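Local structure of DegQ (Legionella fallonii, 3PV5) at residues L370-F375 with I386-V391; P406-I411 with V437-G442; S412-P417 with E430-L435. The protein is an HtrA-family protease with a trypsin-like domain and two PDZ domains, assembling into 12-meric, self-compartmentizing particles that probably degrade and chaperone other proteins. One frame throughout, in Å; residues are numbered along the deposited sequence.

Interaction 1: residues L370-F375 with I386-V391; sequences LALRAF and IGVQVV
Arg373 and Gln389 face each other as a hydrogen-bonded pair in the antiparallel beta hairpin that begins the second PDZ domain, formed by strands 370-378 and 384-393. Their backbones are joined in both directions, Gln389 N to Arg373 O at 2.9 Å and Arg373 N to Gln389 O at 3.2 Å; Val391 N to Ala371 O and Gly387 N to Phe375 O extend the ladder to either side. The Gln389 side chain leaves with CG opposite the backbone N (chi1 178°) and stays extended, which carries it alongside Arg373 and within contact of Phe375. Its CB lies 3.8 Å from Phe375 CD1, and CD is equally near that same ring atom. At the tip the amide divides: NE2 lies obliquely to the ring, 3.8 Å from Phe375 CE1, while OE1 turns to Arg373. Ring and amide planes are 51° apart. Leu372 and Val390 share an apolar face, where they run side by side, and Val388 CG2 touches Leu372 CD2 at 3.8 Å from beside it; Leu424 of helix 421-428 packs on Leu372 and Val388. Ala371, Arg373 and Val391 also pack against a second subunit, through its Gln377 and Glu376. Gln389 OE1 sits over one face of the Arg373 guanidinium, 3.1 Å from NE, at an angle too poor for a hydrogen bond.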
loop_
_atom_site.group_PDB
_atom_site.type_symbol
_atom_site.label_atom_id
_atom_site.label_comp_id
_atom_site.label_asym_id
_atom_site.label_seq_id
_atom_site.Cartn_x
_atom_site.Cartn_y
_atom_site.Cartn_z
ATOM N N LEU A 370 -36.270 -36.682 3.909
ATOM C CA LEU A 370 -36.541 -35.780 5.020
ATOM C C LEU A 370 -36.084 -36.373 6.395
ATOM O O LEU A 370 -36.192 -37.568 6.631
ATOM C CB LEU A 370 -38.028 -35.476 5.046
ATOM C CG LEU A 370 -38.684 -34.706 3.914
ATOM C CD1 LEU A 370 -40.162 -34.512 4.240
ATOM C CD2 LEU A 370 -38.029 -33.340 3.674
ATOM N N ALA A 371 -35.559 -35.547 7.303
ATOM C CA ALA A 371 -35.286 -36.008 8.695
ATOM C C ALA A 371 -36.327 -35.389 9.549
ATOM O O ALA A 371 -36.542 -34.211 9.494
ATOM C CB ALA A 371 -33.913 -35.635 9.152
ATOM N N LEU A 372 -37.004 -36.204 10.326
ATOM C CA LEU A 372 -38.236 -35.804 11.005
ATOM C C LEU A 372 -38.157 -36.140 12.492
ATOM O O LEU A 372 -37.594 -37.161 12.829
ATOM C CB LEU A 372 -39.376 -36.611 10.363
ATOM C CG LEU A 372 -39.615 -36.394 8.844
ATOM C CD1 LEU A 372 -40.555 -37.424 8.309
ATOM C CD2 LEU A 372 -40.150 -34.993 8.548
ATOM N N ARG A 373 -38.696 -35.318 13.385
ATOM C CA ARG A 373 -38.866 -35.710 14.794
ATOM C C ARG A 373 -40.154 -35.176 15.313
ATOM O O ARG A 373 -40.699 -34.201 14.760
ATOM C CB ARG A 373 -37.710 -35.291 15.752
ATOM C CG ARG A 373 -37.056 -33.941 15.492
ATOM C CD ARG A 373 -36.197 -33.362 16.641
ATOM N NE ARG A 373 -37.064 -32.570 17.508
ATOM C CZ ARG A 373 -36.653 -31.740 18.467
ATOM N NH1 ARG A 373 -35.339 -31.563 18.717
ATOM N NH2 ARG A 373 -37.574 -31.075 19.177
ATOM N N ALA A 374 -40.643 -35.817 16.387
ATOM C CA ALA A 374 -41.846 -35.338 17.074
ATOM C C ALA A 374 -41.517 -33.965 17.693
ATOM O O ALA A 374 -40.366 -33.718 18.083
ATOM C CB ALA A 374 -42.341 -36.321 18.137
ATOM N N PHE A 375 -42.522 -33.097 17.769
ATOM C CA PHE A 375 -42.350 -31.707 18.241
ATOM C C PHE A 375 -43.591 -31.285 19.011
ATOM O O PHE A 375 -44.689 -31.413 18.530
ATOM C CB PHE A 375 -42.100 -30.769 17.029
ATOM C CG PHE A 375 -41.799 -29.336 17.375
ATOM C CD1 PHE A 375 -40.504 -28.901 17.534
ATOM C CD2 PHE A 375 -42.823 -28.396 17.473
ATOM C CE1 PHE A 375 -40.239 -27.568 17.789
ATOM C CE2 PHE A 375 -42.553 -27.077 17.746
ATOM C CZ PHE A 375 -41.255 -26.667 17.894
ATOM N N ILE A 386 -48.110 -28.593 18.052
ATOM C CA ILE A 386 -47.855 -30.024 18.040
ATOM C C ILE A 386 -47.718 -30.492 16.605
ATOM O O ILE A 386 -48.576 -30.214 15.799
ATOM C CB ILE A 386 -49.027 -30.816 18.647
ATOM C CG1 ILE A 386 -49.338 -30.303 20.042
ATOM C CG2 ILE A 386 -48.661 -32.288 18.762
ATOM C CD1 ILE A 386 -50.426 -31.097 20.800
ATOM N N GLY A 387 -46.676 -31.243 16.296
ATOM C CA GLY A 387 -46.409 -31.583 14.928
ATOM C C GLY A 387 -45.139 -32.336 14.746
ATOM O O GLY A 387 -44.604 -32.830 15.708
ATOM N N VAL A 388 -44.671 -32.469 13.496
ATOM C CA VAL A 388 -43.322 -33.007 13.283
ATOM C C VAL A 388 -42.389 -32.028 12.611
ATOM O O VAL A 388 -42.682 -31.467 11.550
ATOM C CB VAL A 388 -43.317 -34.403 12.647
ATOM C CG1 VAL A 388 -44.715 -34.959 12.503
ATOM C CG2 VAL A 388 -42.549 -34.441 11.434
ATOM N N GLN A 389 -41.252 -31.822 13.257
ATOM C CA GLN A 389 -40.342 -30.783 12.880
ATOM C C GLN A 389 -39.505 -31.402 11.820
ATOM O O GLN A 389 -39.095 -32.522 11.963
ATOM C CB GLN A 389 -39.518 -30.336 14.102
ATOM C CG GLN A 389 -38.457 -29.264 13.865
ATOM C CD GLN A 389 -37.567 -29.043 15.088
ATOM O OE1 GLN A 389 -37.100 -30.018 15.760
ATOM N NE2 GLN A 389 -37.292 -27.768 15.380
ATOM N N VAL A 390 -39.305 -30.691 10.720
ATOM C CA VAL A 390 -38.373 -31.146 9.695
ATOM C C VAL A 390 -37.010 -30.675 10.128
ATOM O O VAL A 390 -36.755 -29.455 10.247
ATOM C CB VAL A 390 -38.703 -30.558 8.323
ATOM C CG1 VAL A 390 -37.641 -31.004 7.320
ATOM C CG2 VAL A 390 -40.079 -31.021 7.874
ATOM N N VAL A 391 -36.154 -31.641 10.409
ATOM C CA VAL A 391 -34.838 -31.356 10.995
ATOM C C VAL A 391 -33.846 -31.277 9.876
ATOM O O VAL A 391 -32.819 -30.611 9.994
ATOM C CB VAL A 391 -34.350 -32.499 11.881
ATOM C CG1 VAL A 391 -32.870 -32.274 12.294
ATOM C CG2 VAL A 391 -35.220 -32.644 13.055
#

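Interaction 2: residues P406-I411 with V437-G442; sequences PGDIII and VQVLRG
Strands 409-411 and 437-441 run antiparallel, their axes approaching to 4.6 Å at 136°; the Ile409-Leu440 pair exchanges two backbone bonds, Ile409 N to Leu440 O and Leu440 N to Ile409 O, and Ile411 N donates to Gln438 O. Next along the ladder, Ile410 and Val439 form a non-hydrogen-bonded pair, with Val439 CA only 3.1 Å from Ile409 O. On their shared face Ile410 CG1 reaches Val439 CG1 at 4.2 Å; Ile410 CG2 also meets Val437 CG1 at 3.9 Å. Val390 of the neighbouring strand adds to this apolar layer from the Ile410 side, and Met446 and Leu448 from the Val439 side. Along the sheet the Ile411 side chain lies against the Gln438 amide, while Gln438 OE1 is held by Ser412 OG.

At the far end the chain of Arg441 starts out extended, then bends at chi3 (-51°), bringing its guanidinium edge-on to the Asp408 carboxylate. The two planes are nearly coplanar, 13° apart. NE donates to OD1 at 2.9 Å, meeting the syn lone pair in an almost straight bond, and NH2 reaches OD2 at 3.0 Å, also on the syn side but somewhat out of the carboxylate plane. OD2 additionally accepts the backbone N of Arg405. A water bridges Gly407 O and Gly442 N beyond the last strand bond. Beside the end of this strand pair of the PDZ domain thus stands a bidentate, side-on salt bridge: Asp408 is buried, and the paired donors with the Arg405 N-H would be expected to stabilise its negative charge.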
loop_
_atom_site.group_PDB
_atom_site.type_symbol
_atom_site.label_atom_id
_atom_site.label_comp_id
_atom_site.label_asym_id
_atom_site.label_seq_id
_atom_site.Cartn_x
_atom_site.Cartn_y
_atom_site.Cartn_z
ATOM N N PRO A 406 -35.865 -27.315 6.390
ATOM C CA PRO A 406 -35.471 -27.547 7.786
ATOM C C PRO A 406 -36.005 -26.487 8.717
ATOM O O PRO A 406 -35.882 -25.312 8.423
ATOM C CB PRO A 406 -33.943 -27.451 7.742
ATOM C CG PRO A 406 -33.581 -27.817 6.350
ATOM C CD PRO A 406 -34.700 -27.324 5.488
ATOM N N GLY A 407 -36.624 -26.876 9.826
ATOM C CA GLY A 407 -37.093 -25.881 10.791
ATOM C C GLY A 407 -38.567 -25.737 10.665
ATOM O O GLY A 407 -39.216 -25.150 11.529
ATOM N N ASP A 408 -39.108 -26.271 9.582
ATOM C CA ASP A 408 -40.544 -26.335 9.407
ATOM C C ASP A 408 -41.168 -27.352 10.339
ATOM O O ASP A 408 -40.667 -28.486 10.496
ATOM C CB ASP A 408 -40.887 -26.723 7.970
ATOM C CG ASP A 408 -40.737 -25.550 6.992
ATOM O OD1 ASP A 408 -40.613 -24.410 7.444
ATOM O OD2 ASP A 408 -40.728 -25.760 5.762
ATOM N N ILE A 409 -42.294 -26.956 10.912
ATOM C CA ILE A 409 -43.142 -27.849 11.639
ATOM C C ILE A 409 -44.323 -28.315 10.785
ATOM O O ILE A 409 -45.192 -27.525 10.449
ATOM C CB ILE A 409 -43.683 -27.175 12.911
ATOM C CG1 ILE A 409 -42.554 -26.515 13.743
ATOM C CG2 ILE A 409 -44.297 -28.258 13.841
ATOM C CD1 ILE A 409 -41.504 -27.544 14.149
ATOM N N ILE A 410 -44.415 -29.599 10.496
ATOM C CA ILE A 410 -45.587 -30.097 9.815
ATOM C C ILE A 410 -46.673 -30.349 10.840
ATOM O O ILE A 410 -46.484 -31.210 11.682
ATOM C CB ILE A 410 -45.311 -31.375 9.088
ATOM C CG1 ILE A 410 -44.260 -31.143 8.050
ATOM C CG2 ILE A 410 -46.605 -31.959 8.435
ATOM C CD1 ILE A 410 -43.852 -32.386 7.316
ATOM N N ILE A 411 -47.785 -29.587 10.777
ATOM C CA ILE A 411 -48.884 -29.681 11.772
ATOM C C ILE A 411 -50.135 -30.347 11.181
ATOM O O ILE A 411 -50.992 -30.856 11.910
ATOM C CB ILE A 411 -49.276 -28.296 12.407
ATOM C CG1 ILE A 411 -50.043 -27.416 11.405
ATOM C CG2 ILE A 411 -48.030 -27.530 12.931
ATOM C CD1 ILE A 411 -50.471 -25.936 11.962
ATOM N N VAL A 437 -49.808 -30.515 2.897
ATOM C CA VAL A 437 -49.049 -30.396 4.150
ATOM C C VAL A 437 -49.199 -28.953 4.600
ATOM O O VAL A 437 -49.065 -28.051 3.775
ATOM C CB VAL A 437 -47.562 -30.765 3.910
ATOM C CG1 VAL A 437 -46.705 -30.205 4.949
ATOM C CG2 VAL A 437 -47.378 -32.260 3.887
ATOM N N GLN A 438 -49.543 -28.748 5.864
ATOM C CA GLN A 438 -49.605 -27.415 6.450
ATOM C C GLN A 438 -48.399 -27.297 7.362
ATOM O O GLN A 438 -48.185 -28.168 8.200
ATOM C CB GLN A 438 -50.906 -27.245 7.213
ATOM C CG GLN A 438 -51.136 -25.934 7.836
ATOM C CD GLN A 438 -52.386 -25.911 8.747
ATOM O OE1 GLN A 438 -53.085 -26.926 8.914
ATOM N NE2 GLN A 438 -52.687 -24.740 9.304
ATOM N N VAL A 439 -47.577 -26.262 7.150
ATOM C CA VAL A 439 -46.382 -26.048 7.954
ATOM C C VAL A 439 -46.372 -24.699 8.642
ATOM O O VAL A 439 -46.803 -23.713 8.040
ATOM C CB VAL A 439 -45.137 -26.146 7.131
ATOM C CG1 VAL A 439 -45.165 -27.456 6.336
ATOM C CG2 VAL A 439 -44.953 -24.933 6.244
ATOM N N LEU A 440 -45.924 -24.668 9.910
ATOM C CA LEU A 440 -45.547 -23.423 10.586
ATOM C C LEU A 440 -44.079 -23.179 10.293
ATOM O O LEU A 440 -43.284 -24.091 10.344
ATOM C CB LEU A 440 -45.771 -23.489 12.097
ATOM C CG LEU A 440 -47.233 -23.598 12.567
ATOM C CD1 LEU A 440 -47.859 -24.784 11.957
ATOM C CD2 LEU A 440 -47.380 -23.699 14.091
ATOM N N ARG A 441 -43.739 -21.947 9.920
ATOM C CA ARG A 441 -42.342 -21.542 9.702
ATOM C C ARG A 441 -42.126 -20.266 10.447
ATOM O O ARG A 441 -42.719 -19.239 10.123
ATOM C CB ARG A 441 -42.050 -21.308 8.237
ATOM C CG ARG A 441 -40.594 -20.900 7.971
ATOM C CD ARG A 441 -40.299 -20.845 6.439
ATOM N NE ARG A 441 -40.719 -22.081 5.768
ATOM C CZ ARG A 441 -40.988 -22.221 4.470
ATOM N NH1 ARG A 441 -40.872 -21.183 3.643
ATOM N NH2 ARG A 441 -41.363 -23.422 4.000
ATOM N N GLY A 442 -41.303 -20.330 11.474
ATOM C CA GLY A 442 -41.242 -19.227 12.439
ATOM C C GLY A 442 -42.613 -18.700 12.847
ATOM O O GLY A 442 -43.416 -19.418 13.465
HETATM O O HOH W 1 -40.453 -22.758 12.256
#

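Interaction 3: residues S412-P417 with E430-L435; sequences SANKKP and EKKKEL
The carboxylate of Glu430 reaches across to two different residues of a tight type I' turn, Asn414 through OE2 and Lys416 through OE1. Asn414 ND2 approaches OE2 at 3.2 Å from well above the carboxylate plane, 51° out of it, and the bond is distinctly bent, with an N-H...O angle of 137°. The two side chains run antiparallel alongside each other. Lys416 comes to Glu430 from the opposing direction on an extended chain, and its NZ makes a weak salt bridge to OE1 at 3.3 Å. Beneath this polar layer, Leu435 CD2 lies 3.6 Å from Asn414 OD1 and 4.0 Å from Ala413 CB, its side chain roughly perpendicular to that of Asn414. The same OD1 accepts the backbone N of Leu436, which would help to set the orientation of the amide. Ala413 and Asn414 also touch Ile427 of helix 421-428. Ala413 and Lys416 close the turn with backbone bonds in both directions, Ala413 N to Lys416 O being 2.8 Å. The arrangement is that of a beta hairpin with a two-residue type I' loop in a PDZ fold, held to the loop that leads from helix 421-428 into strand 435-441.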
loop_
_atom_site.group_PDB
_atom_site.type_symbol
_atom_site.label_atom_id
_atom_site.label_comp_id
_atom_site.label_asym_id
_atom_site.label_seq_id
_atom_site.Cartn_x
_atom_site.Cartn_y
_atom_site.Cartn_z
ATOM N N SER A 412 -50.244 -30.422 9.867
ATOM C CA SER A 412 -51.219 -31.336 9.352
ATOM C C SER A 412 -50.838 -31.905 8.003
ATOM O O SER A 412 -50.060 -31.333 7.294
ATOM C CB SER A 412 -52.635 -30.707 9.331
ATOM O OG SER A 412 -52.725 -29.706 8.392
ATOM N N ALA A 413 -51.419 -33.053 7.688
ATOM C CA ALA A 413 -51.236 -33.709 6.401
ATOM C C ALA A 413 -52.614 -34.161 5.880
ATOM O O ALA A 413 -53.369 -34.818 6.638
ATOM C CB ALA A 413 -50.314 -34.891 6.575
ATOM N N ASN A 414 -52.938 -33.800 4.625
ATOM C CA ASN A 414 -54.271 -34.021 4.022
ATOM C C ASN A 414 -55.377 -33.571 4.984
ATOM O O ASN A 414 -56.334 -34.287 5.237
ATOM C CB ASN A 414 -54.502 -35.497 3.669
ATOM C CG ASN A 414 -53.676 -35.980 2.497
ATOM O OD1 ASN A 414 -53.267 -35.221 1.613
ATOM N ND2 ASN A 414 -53.457 -37.271 2.467
ATOM N N LYS A 415 -55.205 -32.382 5.528
ATOM C CA LYS A 415 -56.145 -31.745 6.446
ATOM C C LYS A 415 -56.259 -32.377 7.828
ATOM O O LYS A 415 -56.960 -31.836 8.682
ATOM C CB LYS A 415 -57.512 -31.595 5.788
ATOM C CG LYS A 415 -57.443 -30.793 4.507
ATOM C CD LYS A 415 -58.623 -29.807 4.357
ATOM C CE LYS A 415 -58.476 -28.614 5.333
ATOM N NZ LYS A 415 -59.619 -27.617 5.237
ATOM N N LYS A 416 -55.533 -33.469 8.061
ATOM C CA LYS A 416 -55.543 -34.171 9.328
ATOM C C LYS A 416 -54.314 -33.862 10.200
ATOM O O LYS A 416 -53.187 -33.784 9.707
ATOM C CB LYS A 416 -55.573 -35.647 9.097
ATOM C CG LYS A 416 -56.654 -36.076 8.178
ATOM C CD LYS A 416 -56.478 -37.520 7.757
ATOM C CE LYS A 416 -57.395 -37.848 6.583
ATOM N NZ LYS A 416 -57.458 -39.311 6.340
ATOM N N PRO A 417 -54.540 -33.691 11.507
ATOM C CA PRO A 417 -53.509 -33.400 12.473
ATOM C C PRO A 417 -52.464 -34.465 12.600
ATOM O O PRO A 417 -52.750 -35.624 12.587
ATOM C CB PRO A 417 -54.278 -33.293 13.778
ATOM C CG PRO A 417 -55.645 -32.751 13.357
ATOM C CD PRO A 417 -55.898 -33.464 12.066
ATOM N N GLU A 430 -51.254 -43.027 2.191
ATOM C CA GLU A 430 -52.532 -42.950 1.470
ATOM C C GLU A 430 -52.336 -42.877 -0.040
ATOM O O GLU A 430 -51.529 -42.070 -0.562
ATOM C CB GLU A 430 -53.407 -41.782 1.984
ATOM C CG GLU A 430 -53.958 -42.070 3.428
ATOM C CD GLU A 430 -54.647 -40.883 4.106
ATOM O OE1 GLU A 430 -54.789 -40.945 5.368
ATOM O OE2 GLU A 430 -55.041 -39.918 3.381
ATOM N N LYS A 431 -53.082 -43.736 -0.741
ATOM C CA LYS A 431 -52.894 -43.961 -2.189
ATOM C C LYS A 431 -53.473 -42.781 -2.961
ATOM O O LYS A 431 -54.587 -42.833 -3.481
ATOM C CB LYS A 431 -53.562 -45.277 -2.617
ATOM C CG LYS A 431 -53.131 -46.507 -1.795
ATOM C CD LYS A 431 -51.745 -46.999 -2.192
ATOM C CE LYS A 431 -51.009 -47.651 -0.989
ATOM N NZ LYS A 431 -49.993 -48.661 -1.429
ATOM N N LYS A 432 -52.723 -41.695 -2.990
ATOM C CA LYS A 432 -53.214 -40.472 -3.591
ATOM C C LYS A 432 -52.099 -39.890 -4.450
ATOM O O LYS A 432 -50.998 -40.415 -4.471
ATOM C CB LYS A 432 -53.675 -39.490 -2.513
ATOM C CG LYS A 432 -54.938 -39.915 -1.718
ATOM C CD LYS A 432 -55.480 -38.749 -0.831
ATOM C CE LYS A 432 -56.096 -37.608 -1.708
ATOM N NZ LYS A 432 -55.703 -36.208 -1.306
ATOM N N LYS A 433 -52.418 -38.850 -5.209
ATOM C CA LYS A 433 -51.466 -38.301 -6.178
ATOM C C LYS A 433 -50.505 -37.301 -5.514
ATOM O O LYS A 433 -49.480 -36.950 -6.073
ATOM C CB LYS A 433 -52.190 -37.677 -7.386
ATOM C CG LYS A 433 -53.387 -36.733 -7.102
ATOM C CD LYS A 433 -54.363 -36.609 -8.324
ATOM C CE LYS A 433 -53.803 -35.713 -9.480
ATOM N NZ LYS A 433 -54.210 -36.171 -10.862
ATOM N N GLU A 434 -50.827 -36.910 -4.285
ATOM C CA GLU A 434 -50.245 -35.743 -3.686
ATOM C C GLU A 434 -50.529 -35.690 -2.199
ATOM O O GLU A 434 -51.558 -36.186 -1.731
ATOM C CB GLU A 434 -50.886 -34.528 -4.310
ATOM C CG GLU A 434 -52.404 -34.479 -4.009
ATOM C CD GLU A 434 -53.201 -33.651 -4.986
ATOM O OE1 GLU A 434 -52.656 -33.297 -6.076
ATOM O OE2 GLU A 434 -54.378 -33.362 -4.633
ATOM N N LEU A 435 -49.617 -35.051 -1.476
ATOM C CA LEU A 435 -49.746 -34.847 -0.063
ATOM C C LEU A 435 -49.880 -33.349 0.208
ATOM O O LEU A 435 -48.964 -32.556 -0.046
ATOM C CB LEU A 435 -48.504 -35.373 0.620
ATOM C CG LEU A 435 -48.588 -36.052 2.001
ATOM C CD1 LEU A 435 -47.467 -35.576 2.876
ATOM C CD2 LEU A 435 -49.940 -35.921 2.684
#

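Interactions 1 and 2 lie in one sheet and share a seam: Val388 pairs with Ile410, Val390 probably bonds to Gly407 and Asp408, and Ile409 CD1 packs on Phe375 and Gln389. Interaction 2 is the more buried, whereas interaction 1 is partly open. Interaction 1 meets one neighbouring subunit, interactions 2 and 3 a different one. Interaction 3 is nested within the loop closed by interaction 2 and continues its strand; it is partly buried at the periphery of the sheet, with Lys416 and Lys432 exposed. Its centre is about 16 Å from that of interaction 1. Backbone ladders carry the first two contacts, while 412-417 and 430-435 are linked by side-chain polar bonds and a small apolar patch.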